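Local atomic coordinates of Csc2 (Thermofilum pendens, PDB entry 4TXD), a protein that probably binds CRISPR RNA as the Cas7-family backbone subunit of a type I-D interference complex and carries a zinc ion. Residues 130-142 / 177-189. Numbering follows the deposited sequence.
Sequences GKAKDLGFKKVSE and ALTEQHNEKFGGL
The side-chain amide of N183 stands steeply on the F137 ring, the two planes 74° apart, with ND2 over the ring centre and 3.3 Å above its plane. One N-H of that ND2 goes to L135 O at 3.0 Å, nearly straight and in the amide plane, but it reaches the carbonyl from above its plane. CG of N183 lies anti to the backbone N (chi1 -170°), which carries the amide across to segment 130-142, while OD1 accepts from K185 N in an Asx turn. Both ends of the amide are thus held, and its rotation is fixed. The backbones close in beside it: F137 and N183 form a single beta bridge, flanked by E184 N to G136 O and K138 N to H182 O, both 2.9 Å. G136, with positive phi, follows the last turn of helix 118-134 in a Schellman motif, and the N183 amide packs against its carbonyl, CG 3.4 Å from G136 C. K138 stretches out fully beyond CG alongside the backbone of 180-182, so that NZ meets E180 O at 2.7 Å; a water links the same NZ to E180 OE2. A second water joins K139 N to H182 O. The H182 ring has L178 CD2 over one face and Q181 CB over the other, and its ND1 accepts from T179 N. K185 lays CE 3.2 Å from L135 O. The contact thereby ties the C-terminal end of helix 118-134 to the loop following strand 176-178, with F137 and L178 both resting on M358 of helix 343-365, F137 also meeting F167, and K139 touching the zinc ligand D165.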
# COMPACT_ATOMS: atom_id res chain seq x y z
N GLY A 130 2.16 16.75 -19.79
CA GLY A 130 2.87 17.91 -20.25
C GLY A 130 3.61 18.62 -19.15
O GLY A 130 4.70 19.06 -19.33
N LYS A 131 2.97 18.72 -18.00
CA LYS A 131 3.58 19.32 -16.85
C LYS A 131 4.79 18.55 -16.38
O LYS A 131 5.76 19.11 -15.98
CB LYS A 131 2.57 19.47 -15.75
CG LYS A 131 3.18 19.99 -14.49
CD LYS A 131 2.17 20.78 -13.69
CE LYS A 131 2.70 21.15 -12.32
NZ LYS A 131 1.66 21.08 -11.26
N ALA A 132 4.72 17.23 -16.46
CA ALA A 132 5.83 16.38 -16.15
C ALA A 132 7.00 16.59 -17.09
O ALA A 132 8.11 16.58 -16.70
CB ALA A 132 5.41 14.94 -16.14
N LYS A 133 6.70 16.77 -18.37
CA LYS A 133 7.71 17.07 -19.35
C LYS A 133 8.43 18.36 -19.02
O LYS A 133 9.62 18.43 -19.06
CB LYS A 133 7.09 17.18 -20.73
CG LYS A 133 8.10 17.38 -21.83
CD LYS A 133 7.55 17.11 -23.21
CE LYS A 133 8.58 17.40 -24.29
NZ LYS A 133 7.97 17.92 -25.53
N ASP A 134 7.67 19.38 -18.70
CA ASP A 134 8.23 20.67 -18.30
C ASP A 134 9.12 20.54 -17.06
O ASP A 134 10.03 21.33 -16.86
CB ASP A 134 7.12 21.69 -17.99
CG ASP A 134 6.30 22.07 -19.23
OD1 ASP A 134 6.72 21.76 -20.36
OD2 ASP A 134 5.24 22.70 -19.04
N LEU A 135 8.87 19.54 -16.25
CA LEU A 135 9.60 19.37 -15.02
C LEU A 135 10.82 18.51 -15.20
O LEU A 135 11.50 18.19 -14.26
CB LEU A 135 8.72 18.76 -13.96
CG LEU A 135 7.62 19.63 -13.40
CD1 LEU A 135 6.65 18.78 -12.61
CD2 LEU A 135 8.18 20.72 -12.55
N GLY A 136 11.07 18.12 -16.42
CA GLY A 136 12.27 17.38 -16.75
C GLY A 136 12.11 15.89 -16.90
O GLY A 136 13.04 15.20 -17.32
N PHE A 137 10.94 15.36 -16.58
CA PHE A 137 10.73 13.94 -16.66
C PHE A 137 10.78 13.39 -18.09
O PHE A 137 10.35 14.03 -18.99
CB PHE A 137 9.45 13.55 -15.95
CG PHE A 137 9.49 13.74 -14.48
CD1 PHE A 137 10.02 12.78 -13.66
CD2 PHE A 137 9.01 14.87 -13.92
CE1 PHE A 137 10.07 12.97 -12.32
CE2 PHE A 137 9.05 15.05 -12.58
CZ PHE A 137 9.58 14.10 -11.78
N LYS A 138 11.31 12.20 -18.23
CA LYS A 138 11.59 11.63 -19.54
C LYS A 138 10.51 10.66 -20.02
O LYS A 138 10.26 10.56 -21.21
CB LYS A 138 12.95 10.91 -19.52
CG LYS A 138 14.13 11.87 -19.45
CD LYS A 138 15.45 11.11 -19.54
CE LYS A 138 16.62 12.07 -19.47
NZ LYS A 138 17.91 11.34 -19.47
N LYS A 139 9.88 9.96 -19.11
CA LYS A 139 8.84 9.03 -19.50
C LYS A 139 7.53 9.74 -19.73
O LYS A 139 6.62 9.62 -18.96
CB LYS A 139 8.71 7.94 -18.47
CG LYS A 139 9.74 6.85 -18.65
CD LYS A 139 11.13 7.22 -18.17
CE LYS A 139 12.11 6.06 -18.32
NZ LYS A 139 12.04 5.11 -17.20
N VAL A 140 7.45 10.50 -20.80
CA VAL A 140 6.31 11.34 -21.01
C VAL A 140 5.58 11.10 -22.32
O VAL A 140 5.19 12.02 -22.98
CB VAL A 140 6.68 12.81 -20.86
CG1 VAL A 140 7.10 13.08 -19.43
CG2 VAL A 140 7.81 13.15 -21.77
N SER A 141 5.37 9.84 -22.67
CA SER A 141 4.57 9.53 -23.83
C SER A 141 3.14 9.92 -23.59
O SER A 141 2.67 9.88 -22.48
CB SER A 141 4.66 8.05 -24.14
OG SER A 141 3.64 7.66 -25.00
N GLU A 142 2.43 10.33 -24.62
CA GLU A 142 1.02 10.67 -24.47
C GLU A 142 0.19 9.44 -24.15
O GLU A 142 -0.84 9.54 -23.57
CB GLU A 142 0.49 11.34 -25.73
CG GLU A 142 1.06 12.72 -25.98
CD GLU A 142 0.41 13.42 -27.17
OE1 GLU A 142 -0.32 12.77 -27.92
OE2 GLU A 142 0.65 14.62 -27.34
N ALA A 177 13.38 4.95 -6.79
CA ALA A 177 14.77 5.38 -6.87
C ALA A 177 14.97 6.04 -8.23
O ALA A 177 14.95 5.36 -9.26
CB ALA A 177 15.72 4.21 -6.66
N LEU A 178 15.11 7.36 -8.24
CA LEU A 178 15.18 8.12 -9.50
C LEU A 178 16.60 8.57 -9.83
O LEU A 178 17.40 8.87 -8.94
CB LEU A 178 14.24 9.33 -9.44
CG LEU A 178 12.78 9.00 -9.12
CD1 LEU A 178 11.92 10.27 -9.13
CD2 LEU A 178 12.25 7.94 -10.08
N THR A 179 16.90 8.60 -11.13
CA THR A 179 18.20 9.02 -11.63
C THR A 179 18.01 9.89 -12.87
O THR A 179 16.89 10.28 -13.21
CB THR A 179 19.11 7.83 -12.01
OG1 THR A 179 18.56 7.17 -13.16
CG2 THR A 179 19.28 6.85 -10.86
N GLU A 180 19.12 10.15 -13.56
CA GLU A 180 19.06 10.91 -14.81
C GLU A 180 18.26 10.16 -15.88
O GLU A 180 17.81 10.76 -16.85
CB GLU A 180 20.48 11.20 -15.32
CG GLU A 180 20.52 12.24 -16.42
CD GLU A 180 21.93 12.46 -16.95
OE1 GLU A 180 22.86 11.78 -16.46
OE2 GLU A 180 22.10 13.31 -17.85
N GLN A 181 18.09 8.86 -15.71
CA GLN A 181 17.25 8.10 -16.64
C GLN A 181 15.78 8.52 -16.54
O GLN A 181 15.03 8.41 -17.52
CB GLN A 181 17.39 6.61 -16.37
CG GLN A 181 18.79 6.10 -16.64
CD GLN A 181 18.82 4.64 -17.03
OE1 GLN A 181 17.85 4.11 -17.58
NE2 GLN A 181 19.94 3.98 -16.75
N HIS A 182 15.38 9.04 -15.39
CA HIS A 182 13.98 9.41 -15.18
C HIS A 182 13.74 10.88 -15.44
O HIS A 182 12.67 11.27 -15.90
CB HIS A 182 13.55 9.04 -13.76
CG HIS A 182 13.82 7.61 -13.43
ND1 HIS A 182 15.01 7.19 -12.88
CD2 HIS A 182 13.08 6.49 -13.63
CE1 HIS A 182 14.98 5.87 -12.73
NE2 HIS A 182 13.82 5.43 -13.18
N ASN A 183 14.73 11.70 -15.12
CA ASN A 183 14.56 13.13 -15.21
C ASN A 183 15.88 13.75 -15.65
O ASN A 183 16.93 13.48 -15.06
CB ASN A 183 14.09 13.69 -13.85
CG ASN A 183 13.67 15.14 -13.94
OD1 ASN A 183 14.46 15.99 -14.35
ND2 ASN A 183 12.42 15.43 -13.56
N GLU A 184 15.82 14.58 -16.69
CA GLU A 184 17.01 15.17 -17.29
C GLU A 184 17.71 16.15 -16.35
O GLU A 184 18.88 16.48 -16.56
CB GLU A 184 16.66 15.87 -18.62
CG GLU A 184 15.73 17.07 -18.43
CD GLU A 184 15.34 17.72 -19.75
OE1 GLU A 184 15.63 17.15 -20.82
OE2 GLU A 184 14.74 18.82 -19.70
N LYS A 185 17.00 16.62 -15.33
CA LYS A 185 17.59 17.50 -14.33
C LYS A 185 18.41 16.75 -13.26
O LYS A 185 19.02 17.38 -12.39
CB LYS A 185 16.51 18.32 -13.63
CG LYS A 185 15.66 19.20 -14.56
CD LYS A 185 14.51 19.81 -13.78
CE LYS A 185 13.59 20.64 -14.66
NZ LYS A 185 14.25 21.89 -15.14
N PHE A 186 18.44 15.41 -13.33
CA PHE A 186 19.10 14.62 -12.28
C PHE A 186 20.49 14.13 -12.68
O PHE A 186 20.96 13.11 -12.18
CB PHE A 186 18.23 13.42 -11.87
CG PHE A 186 16.93 13.79 -11.18
CD1 PHE A 186 16.64 15.11 -10.87
CD2 PHE A 186 16.00 12.82 -10.85
CE1 PHE A 186 15.46 15.45 -10.24
CE2 PHE A 186 14.82 13.15 -10.23
CZ PHE A 186 14.54 14.47 -9.92
N GLY A 187 21.14 14.83 -13.60
CA GLY A 187 22.50 14.46 -13.98
C GLY A 187 23.42 14.49 -12.77
O GLY A 187 23.44 15.47 -12.02
N GLY A 188 24.16 13.40 -12.56
CA GLY A 188 25.05 13.29 -11.42
C GLY A 188 24.33 13.15 -10.08
O GLY A 188 24.94 13.34 -9.04
N LEU A 189 23.04 12.81 -10.11
CA LEU A 189 22.25 12.76 -8.88
C LEU A 189 21.44 11.47 -8.75
O LEU A 189 20.96 10.93 -9.74
CB LEU A 189 21.29 13.93 -8.83
CG LEU A 189 21.87 15.34 -8.66
CD1 LEU A 189 20.74 16.38 -8.67
CD2 LEU A 189 22.71 15.43 -7.37
O HOH W 1 19.52 13.44 -19.81
O HOH W 2 10.15 10.00 -16.27